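Glycoside hydrolase family 81 (PDB 6FOP) degrades beta-1,3-glucans such as laminarin, probably by hydrolysing their glycosidic linkages, as a component of the cellulosome of Clostridium thermocellum. Local coordinates at residues T152-D157 with G169-L174; A204-P207 with T213-Y216; L450-D453 with W457-N460; P465-F470 with R517-Y522. All coordinates share one frame; numbering follows the deposited sequence.

Contact 1 of 4, residues T152-D157 with G169-L174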
loop_
_atom_site.group_PDB
_atom_site.type_symbol
_atom_site.label_atom_id
_atom_site.label_comp_id
_atom_site.label_asym_id
_atom_site.label_seq_id
_atom_site.Cartn_x
_atom_site.Cartn_y
_atom_site.Cartn_z
ATOM N N THR A 152 6.893 36.378 -10.316
ATOM C CA THR A 152 7.588 36.795 -11.526
ATOM C C THR A 152 6.797 36.258 -12.694
ATOM O O THR A 152 6.430 35.093 -12.693
ATOM C CB THR A 152 8.994 36.186 -11.567
ATOM O OG1 THR A 152 9.693 36.656 -10.423
ATOM C CG2 THR A 152 9.770 36.601 -12.846
ATOM N N VAL A 153 6.550 37.099 -13.685
ATOM C CA VAL A 153 5.848 36.669 -14.875
ATOM C C VAL A 153 6.947 36.580 -15.948
ATOM O O VAL A 153 7.483 37.584 -16.400
ATOM C CB VAL A 153 4.733 37.644 -15.243
ATOM C CG1 VAL A 153 4.022 37.150 -16.494
ATOM C CG2 VAL A 153 3.743 37.748 -14.077
ATOM N N PHE A 154 7.325 35.342 -16.270
ATOM C CA PHE A 154 8.352 35.115 -17.287
ATOM C C PHE A 154 7.795 35.010 -18.704
ATOM O O PHE A 154 8.560 35.165 -19.664
ATOM C CB PHE A 154 9.274 33.931 -16.931
ATOM C CG PHE A 154 8.645 32.564 -17.021
ATOM C CD1 PHE A 154 8.575 31.886 -18.237
ATOM C CD2 PHE A 154 8.214 31.919 -15.873
ATOM C CE1 PHE A 154 8.018 30.623 -18.329
ATOM C CE2 PHE A 154 7.671 30.637 -15.951
ATOM C CZ PHE A 154 7.584 29.986 -17.174
ATOM N N TYR A 155 6.491 34.772 -18.831
ATOM C CA TYR A 155 5.821 34.772 -20.114
ATOM C C TYR A 155 4.416 35.276 -19.913
ATOM O O TYR A 155 3.719 34.883 -18.964
ATOM C CB TYR A 155 5.739 33.348 -20.730
ATOM C CG TYR A 155 4.898 33.353 -21.972
ATOM C CD1 TYR A 155 5.439 33.744 -23.203
ATOM C CD2 TYR A 155 3.530 33.097 -21.906
ATOM C CE1 TYR A 155 4.644 33.828 -24.343
ATOM C CE2 TYR A 155 2.728 33.177 -23.040
ATOM C CZ TYR A 155 3.290 33.538 -24.256
ATOM O OH TYR A 155 2.501 33.611 -25.393
ATOM N N GLY A 156 3.987 36.111 -20.863
ATOM C CA GLY A 156 2.595 36.483 -20.981
ATOM C C GLY A 156 2.299 37.895 -20.565
ATOM O O GLY A 156 3.144 38.589 -20.011
ATOM N N ASP A 157 1.083 38.321 -20.855
ATOM C CA ASP A 157 0.610 39.660 -20.472
ATOM C C ASP A 157 -0.911 39.602 -20.319
ATOM O O ASP A 157 -1.474 38.511 -20.345
ATOM C CB ASP A 157 1.080 40.712 -21.482
ATOM C CG ASP A 157 0.609 40.458 -22.906
ATOM O OD1 ASP A 157 -0.449 39.855 -23.148
ATOM O OD2 ASP A 157 1.310 40.961 -23.805
ATOM N N GLY A 169 10.529 30.165 -6.164
ATOM C CA GLY A 169 11.466 29.398 -6.976
ATOM C C GLY A 169 10.850 28.297 -7.812
ATOM O O GLY A 169 11.584 27.562 -8.458
ATOM N N VAL A 170 9.513 28.204 -7.834
ATOM C CA VAL A 170 8.797 27.154 -8.548
ATOM C C VAL A 170 8.124 27.783 -9.769
ATOM O O VAL A 170 7.427 28.805 -9.644
ATOM C CB VAL A 170 7.721 26.497 -7.648
ATOM C CG1 VAL A 170 7.006 25.371 -8.383
ATOM C CG2 VAL A 170 8.347 25.954 -6.367
ATOM N N ASN A 171 8.377 27.203 -10.940
ATOM C CA ASN A 171 7.769 27.639 -12.169
ATOM C C ASN A 171 6.425 26.983 -12.391
ATOM O O ASN A 171 6.287 25.774 -12.206
ATOM C CB ASN A 171 8.710 27.342 -13.342
ATOM C CG ASN A 171 10.026 28.057 -13.209
ATOM O OD1 ASN A 171 10.068 29.281 -13.274
ATOM N ND2 ASN A 171 11.091 27.313 -12.961
ATOM N N TYR A 172 5.416 27.793 -12.740
ATOM C CA TYR A 172 4.090 27.312 -13.079
ATOM C C TYR A 172 3.599 27.902 -14.382
ATOM O O TYR A 172 3.933 29.030 -14.741
ATOM C CB TYR A 172 3.067 27.689 -12.013
ATOM C CG TYR A 172 3.204 27.000 -10.691
ATOM C CD1 TYR A 172 2.578 25.793 -10.466
ATOM C CD2 TYR A 172 3.934 27.583 -9.656
ATOM C CE1 TYR A 172 2.647 25.188 -9.228
ATOM C CE2 TYR A 172 4.041 26.973 -8.415
ATOM C CZ TYR A 172 3.392 25.771 -8.211
ATOM O OH TYR A 172 3.493 25.145 -6.987
ATOM N N GLY A 173 2.743 27.131 -15.048
ATOM C CA GLY A 173 1.923 27.620 -16.138
ATOM C C GLY A 173 0.509 27.808 -15.633
ATOM O O GLY A 173 -0.004 26.958 -14.901
ATOM N N LEU A 174 -0.116 28.922 -16.044
ATOM C CA LEU A 174 -1.533 29.205 -15.770
ATOM C C LEU A 174 -2.227 29.236 -17.108
ATOM O O LEU A 174 -1.874 30.056 -17.961
ATOM C CB LEU A 174 -1.703 30.523 -15.037
ATOM C CG LEU A 174 -0.854 30.782 -13.807
ATOM C CD1 LEU A 174 -1.125 32.177 -13.289
ATOM C CD2 LEU A 174 -1.110 29.739 -12.722
#
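Phe154 and Asn171 meet at a crossing of two flat groups: the phenyl ring and the carboxamide stand almost perpendicular, their planes 88° apart. The touching surface is small. Phe154 CE2 lies 3.8 Å from Asn171 OD1, with Phe154 CD2 slightly farther from the same oxygen, so one side of the ring carries the whole encounter. The oxygen approaches the ring obliquely, and no hydrogen bond joins the two segments. A second, looser approach brings Phe154 CE2 to 4.2 Å from Tyr172 O. The CB of Phe154 already points at strand 170-175, and its first torsion (chi1 71°) sets the ring between the backbone N and the carbonyl carbon, from where it extends across the sheet. Asn171 starts out less directly, and only the end of its side chain comes close. Its OD1 is hydrogen-bonded to Thr166 OG1, on the strand lying between the two segments, which restrains the amide oxygen that the ring approaches. Leu206 and Asn209 also touch the phenyl group. The CB of Tyr172 points away from segment 152-157; its OH bonds to Asp88 OD2 and its ring meets that of Phe89 edge-to-face. The contact thus illustrates how a large side chain can bridge second-neighbour strands. Strand 152-155 is the outermost strand at one end of an eight-stranded antiparallel sheet, and Phe154 reaches over strand 162-167 from a classic beta bulge, in which Phe154 and Tyr155 both face Gly164.

Contact 2 of 4, residues A204-P207 with T213-Y216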
loop_
_atom_site.group_PDB
_atom_site.type_symbol
_atom_site.label_atom_id
_atom_site.label_comp_id
_atom_site.label_asym_id
_atom_site.label_seq_id
_atom_site.Cartn_x
_atom_site.Cartn_y
_atom_site.Cartn_z
ATOM N N ALA A 204 -0.054 24.019 -14.267
ATOM C CA ALA A 204 0.963 22.951 -14.190
ATOM C C ALA A 204 2.149 23.456 -13.472
ATOM O O ALA A 204 2.536 24.615 -13.623
ATOM C CB ALA A 204 1.401 22.443 -15.552
ATOM N N VAL A 205 2.782 22.576 -12.715
ATOM C CA VAL A 205 4.134 22.829 -12.239
ATOM C C VAL A 205 5.118 22.444 -13.353
ATOM O O VAL A 205 5.016 21.368 -13.947
ATOM C CB VAL A 205 4.460 22.121 -10.912
ATOM C CG1 VAL A 205 4.304 20.597 -10.980
ATOM C CG2 VAL A 205 5.867 22.490 -10.445
ATOM N N LEU A 206 5.996 23.384 -13.691
ATOM C CA LEU A 206 6.909 23.249 -14.819
ATOM C C LEU A 206 8.293 22.919 -14.314
ATOM O O LEU A 206 8.667 23.343 -13.237
ATOM C CB LEU A 206 6.959 24.574 -15.587
ATOM C CG LEU A 206 5.611 25.074 -16.086
ATOM C CD1 LEU A 206 5.744 26.492 -16.640
ATOM C CD2 LEU A 206 5.014 24.150 -17.125
ATOM N N PRO A 207 9.084 22.221 -15.137
ATOM C CA PRO A 207 10.430 21.854 -14.738
ATOM C C PRO A 207 11.457 22.964 -14.986
ATOM O O PRO A 207 12.603 22.832 -14.547
ATOM C CB PRO A 207 10.741 20.636 -15.625
ATOM C CG PRO A 207 9.882 20.836 -16.827
ATOM C CD PRO A 207 8.634 21.514 -16.347
ATOM N N THR A 213 9.429 24.924 -23.007
ATOM C CA THR A 213 8.768 24.053 -22.058
ATOM C C THR A 213 7.336 24.474 -21.813
ATOM O O THR A 213 6.430 23.632 -21.847
ATOM C CB THR A 213 9.574 23.969 -20.768
ATOM O OG1 THR A 213 10.838 23.364 -21.079
ATOM C CG2 THR A 213 8.847 23.158 -19.687
ATOM N N LEU A 214 7.114 25.764 -21.619
ATOM C CA LEU A 214 5.760 26.265 -21.390
ATOM C C LEU A 214 4.853 25.936 -22.567
ATOM O O LEU A 214 3.707 25.546 -22.371
ATOM C CB LEU A 214 5.804 27.761 -21.146
ATOM C CG LEU A 214 4.469 28.455 -20.899
ATOM C CD1 LEU A 214 3.786 27.932 -19.634
ATOM C CD2 LEU A 214 4.696 29.955 -20.798
ATOM N N THR A 215 5.379 26.049 -23.788
ATOM C CA THR A 215 4.597 25.742 -24.990
ATOM C C THR A 215 4.170 24.276 -24.987
ATOM O O THR A 215 3.039 23.950 -25.330
ATOM C CB THR A 215 5.427 26.053 -26.253
ATOM O OG1 THR A 215 5.807 27.439 -26.242
ATOM C CG2 THR A 215 4.658 25.767 -27.492
ATOM N N TYR A 216 5.078 23.382 -24.603
ATOM C CA TYR A 216 4.757 21.948 -24.560
ATOM C C TYR A 216 3.686 21.657 -23.516
ATOM O O TYR A 216 2.715 20.939 -23.792
ATOM C CB TYR A 216 6.017 21.158 -24.250
ATOM C CG TYR A 216 5.765 19.658 -24.313
ATOM C CD1 TYR A 216 5.727 18.990 -25.540
ATOM C CD2 TYR A 216 5.520 18.916 -23.156
ATOM C CE1 TYR A 216 5.463 17.636 -25.615
ATOM C CE2 TYR A 216 5.278 17.547 -23.231
ATOM C CZ TYR A 216 5.262 16.916 -24.447
ATOM O OH TYR A 216 4.996 15.563 -24.488
#
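Two pairs of residues make up the first shell where the end of strand 200-206 meets helix 211-220. In one, a single methyl of each leucine does the touching: Leu206 CD1 sits 3.9 Å from Leu214 CD1, the two branched chains running at a slant to each other. In the other, the Thr213 methyl reaches the CD-CG side of the Pro207 ring, Thr213 CG2 lying 3.7 Å from Pro207 CD and 3.8 Å from Pro207 CG. Thr213 has its two branches sorted by the first torsion (chi1 -64°): CG2 stands opposite the backbone N and faces the proline, whereas OG1 lies beside that N. The hydroxyl is hydrogen-bonded to Asp208 OD2 and to Thr210 OG1, both in the short connection that leads from strand to helix. This polar link within the turn would favour this rotation, which keeps the methyl on the apolar side. Farther out, Tyr279 touches both Pro207 and Thr213, and Tyr217, one turn along the helix, packs on Leu206 and Pro207. Leu206 is also met by Phe154 and Asn171, while Leu214 extends to Tyr155; the leucine pair therefore belongs to a larger layer between helix and sheet. With no hydrogen bond or charge pair between the segments, and three of the four touching residues buried, the union of helix and strand here probably rests on apolar packing and the exclusion of water, the one side-chain hydroxyl among the touching residues being bonded within the turn.

Contact 3 of 4, residues L450-D453 with W457-N460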
loop_
_atom_site.group_PDB
_atom_site.type_symbol
_atom_site.label_atom_id
_atom_site.label_comp_id
_atom_site.label_asym_id
_atom_site.label_seq_id
_atom_site.Cartn_x
_atom_site.Cartn_y
_atom_site.Cartn_z
ATOM N N LEU A 450 -13.928 -10.122 4.273
ATOM C CA LEU A 450 -12.720 -9.473 4.829
ATOM C C LEU A 450 -11.794 -9.052 3.699
ATOM O O LEU A 450 -11.226 -7.951 3.742
ATOM C CB LEU A 450 -11.947 -10.370 5.825
ATOM C CG LEU A 450 -12.414 -10.301 7.266
ATOM C CD1 LEU A 450 -13.822 -10.782 7.471
ATOM C CD2 LEU A 450 -11.441 -11.074 8.161
ATOM N N ILE A 451 -11.631 -9.910 2.690
ATOM C CA ILE A 451 -10.822 -9.542 1.529
ATOM C C ILE A 451 -11.401 -8.282 0.856
ATOM O O ILE A 451 -10.654 -7.345 0.545
ATOM C CB ILE A 451 -10.694 -10.683 0.494
ATOM C CG1 ILE A 451 -10.045 -11.919 1.150
ATOM C CG2 ILE A 451 -9.889 -10.209 -0.733
ATOM C CD1 ILE A 451 -9.950 -13.122 0.241
ATOM N N LYS A 452 -12.717 -8.255 0.668
ATOM C CA LYS A 452 -13.365 -7.117 0.033
ATOM C C LYS A 452 -13.269 -5.867 0.871
ATOM O O LYS A 452 -13.150 -4.763 0.310
ATOM C CB LYS A 452 -14.827 -7.402 -0.362
ATOM C CG LYS A 452 -14.954 -8.345 -1.521
ATOM C CD LYS A 452 -16.409 -8.693 -1.794
ATOM C CE LYS A 452 -16.585 -9.321 -3.162
ATOM N NZ LYS A 452 -16.550 -8.301 -4.232
ATOM N N ASP A 453 -13.321 -5.960 2.196
ATOM C CA ASP A 453 -13.166 -4.755 2.972
ATOM C C ASP A 453 -11.806 -4.086 2.715
ATOM O O ASP A 453 -11.747 -2.866 2.593
ATOM C CB ASP A 453 -13.337 -5.002 4.473
ATOM C CG ASP A 453 -13.216 -3.719 5.276
ATOM O OD1 ASP A 453 -14.159 -2.874 5.215
ATOM O OD2 ASP A 453 -12.173 -3.543 5.936
ATOM N N TRP A 457 -11.831 -5.970 -5.394
ATOM C CA TRP A 457 -11.377 -5.972 -6.799
ATOM C C TRP A 457 -12.528 -5.690 -7.780
ATOM O O TRP A 457 -12.277 -5.541 -8.971
ATOM C CB TRP A 457 -10.755 -7.338 -7.134
ATOM C CG TRP A 457 -11.755 -8.457 -7.060
ATOM C CD1 TRP A 457 -12.502 -8.934 -8.084
ATOM C CD2 TRP A 457 -12.160 -9.175 -5.899
ATOM N NE1 TRP A 457 -13.329 -9.927 -7.660
ATOM C CE2 TRP A 457 -13.150 -10.097 -6.311
ATOM C CE3 TRP A 457 -11.764 -9.161 -4.547
ATOM C CZ2 TRP A 457 -13.761 -10.977 -5.422
ATOM C CZ3 TRP A 457 -12.386 -10.016 -3.673
ATOM C CH2 TRP A 457 -13.366 -10.921 -4.114
ATOM N N ASP A 458 -13.765 -5.707 -7.290
ATOM C CA ASP A 458 -14.952 -5.672 -8.143
ATOM C C ASP A 458 -15.593 -4.280 -8.048
ATOM O O ASP A 458 -16.245 -3.930 -7.053
ATOM C CB ASP A 458 -15.925 -6.752 -7.712
ATOM C CG ASP A 458 -17.171 -6.804 -8.586
ATOM O OD1 ASP A 458 -17.377 -5.927 -9.469
ATOM O OD2 ASP A 458 -17.963 -7.746 -8.404
ATOM N N ARG A 459 -15.412 -3.513 -9.115
ATOM C CA ARG A 459 -15.881 -2.129 -9.148
ATOM C C ARG A 459 -17.399 -2.042 -9.143
ATOM O O ARG A 459 -17.947 -0.975 -8.870
ATOM C CB ARG A 459 -15.355 -1.416 -10.382
ATOM C CG ARG A 459 -13.850 -1.356 -10.477
ATOM C CD ARG A 459 -13.417 -0.721 -11.787
ATOM N NE ARG A 459 -11.973 -0.817 -12.015
ATOM C CZ ARG A 459 -11.090 -0.013 -11.458
ATOM N NH1 ARG A 459 -11.493 0.935 -10.591
ATOM N NH2 ARG A 459 -9.795 -0.157 -11.735
ATOM N N ASN A 460 -18.075 -3.142 -9.464
ATOM C CA ASN A 460 -19.535 -3.158 -9.462
ATOM C C ASN A 460 -20.124 -3.599 -8.126
ATOM O O ASN A 460 -21.328 -3.528 -7.952
ATOM C CB ASN A 460 -20.062 -4.051 -10.585
ATOM C CG ASN A 460 -19.746 -3.498 -11.966
ATOM O OD1 ASN A 460 -19.359 -4.239 -12.862
ATOM N ND2 ASN A 460 -19.886 -2.187 -12.131
HETATM O O HOH W 1 -17.319 -9.604 -6.563
#
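Over one face of the Trp457 indole lies the ammonium of Lys452, and at the edge of the ring, near its plane, comes the CG2 methyl of Ile451. The first is a cation-pi interaction at the end of helix 440-455, in the C-terminal domain that in family 81 enzymes forms an (alpha/alpha)6 barrel. Lys452 NZ stands 4.2 Å from the centroid of the Trp457 six-membered ring, 19° off the ring normal. The lysine chain runs across the ring on its way: Lys452 CG lies 3.7 Å from Trp457 CZ3, and CE equally near Trp457 CH2. A bend at the last torsion (chi4 -78°) ends an otherwise extended chain and directs the nitrogen over the six-membered ring, offset toward the rim. Ile451 CG2 approaches Trp457 CZ3 to 3.9 Å, and Thr515, Ile516 and Leu519 of helix 514-534 also pack on the indole. The ammonium is firmly placed, for besides the indole it has a salt bridge to Asp461 OD2 and a hydrogen bond to Asn456 OD1. Asp458 lies alongside it but beyond salt-bridge distance. Asp458 OD1 instead closes an Asx turn, accepting from Asn460 N, which meets it from above the carboxylate plane. The gap to the other oxygen is spanned by a water, which accepts from Lys452 NZ at 2.8 Å and donates to Asp458 OD2 at 2.7 Å.

Contact 4 of 4, residues P465-F470 with R517-Y522. With CA (calcium ion), chain B.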
loop_
_atom_site.group_PDB
_atom_site.type_symbol
_atom_site.label_atom_id
_atom_site.label_comp_id
_atom_site.label_asym_id
_atom_site.label_seq_id
_atom_site.Cartn_x
_atom_site.Cartn_y
_atom_site.Cartn_z
ATOM N N PRO A 465 -15.378 -0.067 -1.070
ATOM C CA PRO A 465 -14.726 0.705 -2.108
ATOM C C PRO A 465 -13.640 -0.123 -2.799
ATOM O O PRO A 465 -13.212 -1.168 -2.273
ATOM C CB PRO A 465 -14.147 1.884 -1.340
ATOM C CG PRO A 465 -13.798 1.308 -0.001
ATOM C CD PRO A 465 -14.864 0.267 0.269
ATOM N N PHE A 466 -13.194 0.314 -3.959
ATOM C CA PHE A 466 -12.172 -0.390 -4.728
ATOM C C PHE A 466 -10.822 -0.274 -4.037
ATOM O O PHE A 466 -10.361 0.829 -3.760
ATOM C CB PHE A 466 -12.093 0.197 -6.133
ATOM C CG PHE A 466 -11.159 -0.525 -7.056
ATOM C CD1 PHE A 466 -11.485 -1.770 -7.567
ATOM C CD2 PHE A 466 -9.998 0.079 -7.490
ATOM C CE1 PHE A 466 -10.622 -2.402 -8.429
ATOM C CE2 PHE A 466 -9.141 -0.551 -8.367
ATOM C CZ PHE A 466 -9.464 -1.789 -8.835
ATOM N N LEU A 467 -10.206 -1.408 -3.724
ATOM C CA LEU A 467 -8.849 -1.459 -3.159
ATOM C C LEU A 467 -8.615 -0.472 -2.031
ATOM O O LEU A 467 -7.779 0.456 -2.136
ATOM C CB LEU A 467 -7.801 -1.289 -4.269
ATOM C CG LEU A 467 -7.752 -2.294 -5.406
ATOM C CD1 LEU A 467 -6.602 -1.959 -6.344
ATOM C CD2 LEU A 467 -7.648 -3.740 -4.892
ATOM N N ARG A 468 -9.315 -0.681 -0.925
ATOM C CA ARG A 468 -9.233 0.268 0.176
ATOM C C ARG A 468 -7.821 0.649 0.575
ATOM O O ARG A 468 -7.368 1.784 0.336
ATOM C CB ARG A 468 -10.022 -0.188 1.409
ATOM C CG ARG A 468 -10.103 0.870 2.498
ATOM C CD ARG A 468 -10.592 0.340 3.831
ATOM N NE ARG A 468 -11.870 -0.342 3.690
ATOM C CZ ARG A 468 -13.060 0.255 3.627
ATOM N NH1 ARG A 468 -13.190 1.589 3.698
ATOM N NH2 ARG A 468 -14.147 -0.477 3.447
ATOM N N ASN A 469 -7.078 -0.274 1.202
ATOM C CA ASN A 469 -5.794 0.142 1.768
ATOM C C ASN A 469 -4.678 0.378 0.751
ATOM O O ASN A 469 -3.793 1.216 0.992
ATOM C CB ASN A 469 -5.354 -0.802 2.861
ATOM C CG ASN A 469 -6.281 -0.730 4.047
ATOM O OD1 ASN A 469 -7.263 -1.489 4.099
ATOM N ND2 ASN A 469 -6.032 0.177 4.967
ATOM N N PHE A 470 -4.736 -0.291 -0.399
ATOM C CA PHE A 470 -3.668 -0.197 -1.377
ATOM C C PHE A 470 -3.823 1.066 -2.208
ATOM O O PHE A 470 -4.943 1.345 -2.667
ATOM C CB PHE A 470 -3.651 -1.407 -2.283
ATOM C CG PHE A 470 -2.412 -1.506 -3.126
ATOM C CD1 PHE A 470 -1.177 -1.802 -2.524
ATOM C CD2 PHE A 470 -2.457 -1.373 -4.490
ATOM C CE1 PHE A 470 -0.027 -1.913 -3.288
ATOM C CE2 PHE A 470 -1.306 -1.502 -5.250
ATOM C CZ PHE A 470 -0.089 -1.772 -4.642
ATOM N N ARG A 517 -6.634 -14.935 -6.416
ATOM C CA ARG A 517 -5.199 -15.206 -6.400
ATOM C C ARG A 517 -4.403 -14.102 -7.113
ATOM O O ARG A 517 -3.419 -13.601 -6.591
ATOM C CB ARG A 517 -4.881 -16.542 -7.052
ATOM C CG ARG A 517 -3.415 -16.865 -6.996
ATOM C CD ARG A 517 -3.071 -17.923 -7.986
ATOM N NE ARG A 517 -3.291 -17.474 -9.358
ATOM C CZ ARG A 517 -3.253 -18.273 -10.411
ATOM N NH1 ARG A 517 -3.033 -19.575 -10.264
ATOM N NH2 ARG A 517 -3.463 -17.781 -11.626
ATOM N N ASP A 518 -4.873 -13.710 -8.291
ATOM C CA ASP A 518 -4.129 -12.765 -9.118
ATOM C C ASP A 518 -4.162 -11.377 -8.506
ATOM O O ASP A 518 -3.188 -10.635 -8.635
ATOM C CB ASP A 518 -4.691 -12.754 -10.535
ATOM C CG ASP A 518 -4.411 -14.053 -11.305
ATOM O OD1 ASP A 518 -3.730 -14.965 -10.773
ATOM O OD2 ASP A 518 -4.887 -14.144 -12.449
ATOM N N LEU A 519 -5.263 -11.035 -7.832
ATOM C CA LEU A 519 -5.347 -9.828 -6.996
ATOM C C LEU A 519 -4.212 -9.840 -5.974
ATOM O O LEU A 519 -3.493 -8.842 -5.795
ATOM C CB LEU A 519 -6.701 -9.770 -6.292
ATOM C CG LEU A 519 -6.868 -8.765 -5.139
ATOM C CD1 LEU A 519 -6.852 -7.330 -5.629
ATOM C CD2 LEU A 519 -8.123 -9.066 -4.339
ATOM N N GLY A 520 -4.064 -10.951 -5.266
ATOM C CA GLY A 520 -2.985 -11.085 -4.293
ATOM C C GLY A 520 -1.612 -10.893 -4.902
ATOM O O GLY A 520 -0.748 -10.232 -4.305
ATOM N N ILE A 521 -1.383 -11.503 -6.062
ATOM C CA ILE A 521 -0.104 -11.396 -6.745
ATOM C C ILE A 521 0.166 -9.950 -7.123
ATOM O O ILE A 521 1.280 -9.448 -6.959
ATOM C CB ILE A 521 0.012 -12.386 -7.914
ATOM C CG1 ILE A 521 -0.013 -13.816 -7.363
ATOM C CG2 ILE A 521 1.260 -12.115 -8.749
ATOM C CD1 ILE A 521 -0.097 -14.893 -8.415
ATOM N N TYR A 522 -0.851 -9.277 -7.637
ATOM C CA TYR A 522 -0.764 -7.839 -7.947
ATOM C C TYR A 522 -0.349 -7.008 -6.733
ATOM O O TYR A 522 0.620 -6.214 -6.759
ATOM C CB TYR A 522 -2.109 -7.367 -8.535
ATOM C CG TYR A 522 -2.359 -5.859 -8.491
ATOM C CD1 TYR A 522 -1.647 -4.995 -9.314
ATOM C CD2 TYR A 522 -3.260 -5.305 -7.597
ATOM C CE1 TYR A 522 -1.854 -3.621 -9.277
ATOM C CE2 TYR A 522 -3.445 -3.927 -7.544
ATOM C CZ TYR A 522 -2.752 -3.106 -8.379
ATOM O OH TYR A 522 -2.951 -1.745 -8.308
HETATM CA CA CA B . -6.798 2.557 -1.958
HETATM O O HOH W 2 -8.099 2.520 -3.963
HETATM O O HOH W 3 -5.038 3.414 -0.526
HETATM O O HOH W 4 -5.923 4.514 -3.111
HETATM O O HOH W 5 -8.510 4.011 -1.169
#
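A calcium site built on backbone oxygens is seated here on helix 514-534 of the (alpha/alpha)6 domain: Leu467 and Phe470 offer their carbonyls to the metal and their side chains to the helix. Calcium is held by Leu467 O at 2.3 Å, by Arg468 O and Phe470 O, and by four waters, one of which is also within hydrogen-bonding distance of Phe466 O. On the helix side, Leu467 divides its methyls. Leu467 CD2 lies 3.8 Å from Leu519 CD1, the two leucines sliding past each other in opposite directions, while Leu467 CD1 comes to the edge of the Tyr522 ring, 3.9 Å from Tyr522 CE2. Tyr522 (CG opposite its backbone N, chi1 161°) extends from the helix toward the loop, where it meets Phe470, the two rings lying obliquely with planes 75° apart. Trp232 of strand 223-235 stacks on the Tyr522 ring. Arg468 turns the other way and forms a salt bridge with Asp453, tying the calcium loop to helix 440-455. The apolar packing ends where the Tyr522 hydroxyl meets the edge of the Phe470 ring, Tyr522 OH lying 3.5 Å from Phe470 CE2.

In the fold
The four contacts follow one another along the chain without interleaving and fall into two groups. Contacts 1 and 2, with centres about 10 Å apart, share the eight-stranded antiparallel sheet in which strands 170-175 and 200-206 are neighbours, probably hydrogen-bonded through their backbones. Contacts 3 and 4, with centres about 8 Å apart, both lie in the C-terminal family 81 domain, where they touch directly through the Asp453-Arg468 pair. The groups are well separated: the centres of contacts 1 and 3 are about 44 Å apart, and even contacts 2 and 4 have nearest atoms about 23 Å apart. One pair thus lies in a peripheral beta region, the other in the helical domain beside a calcium site.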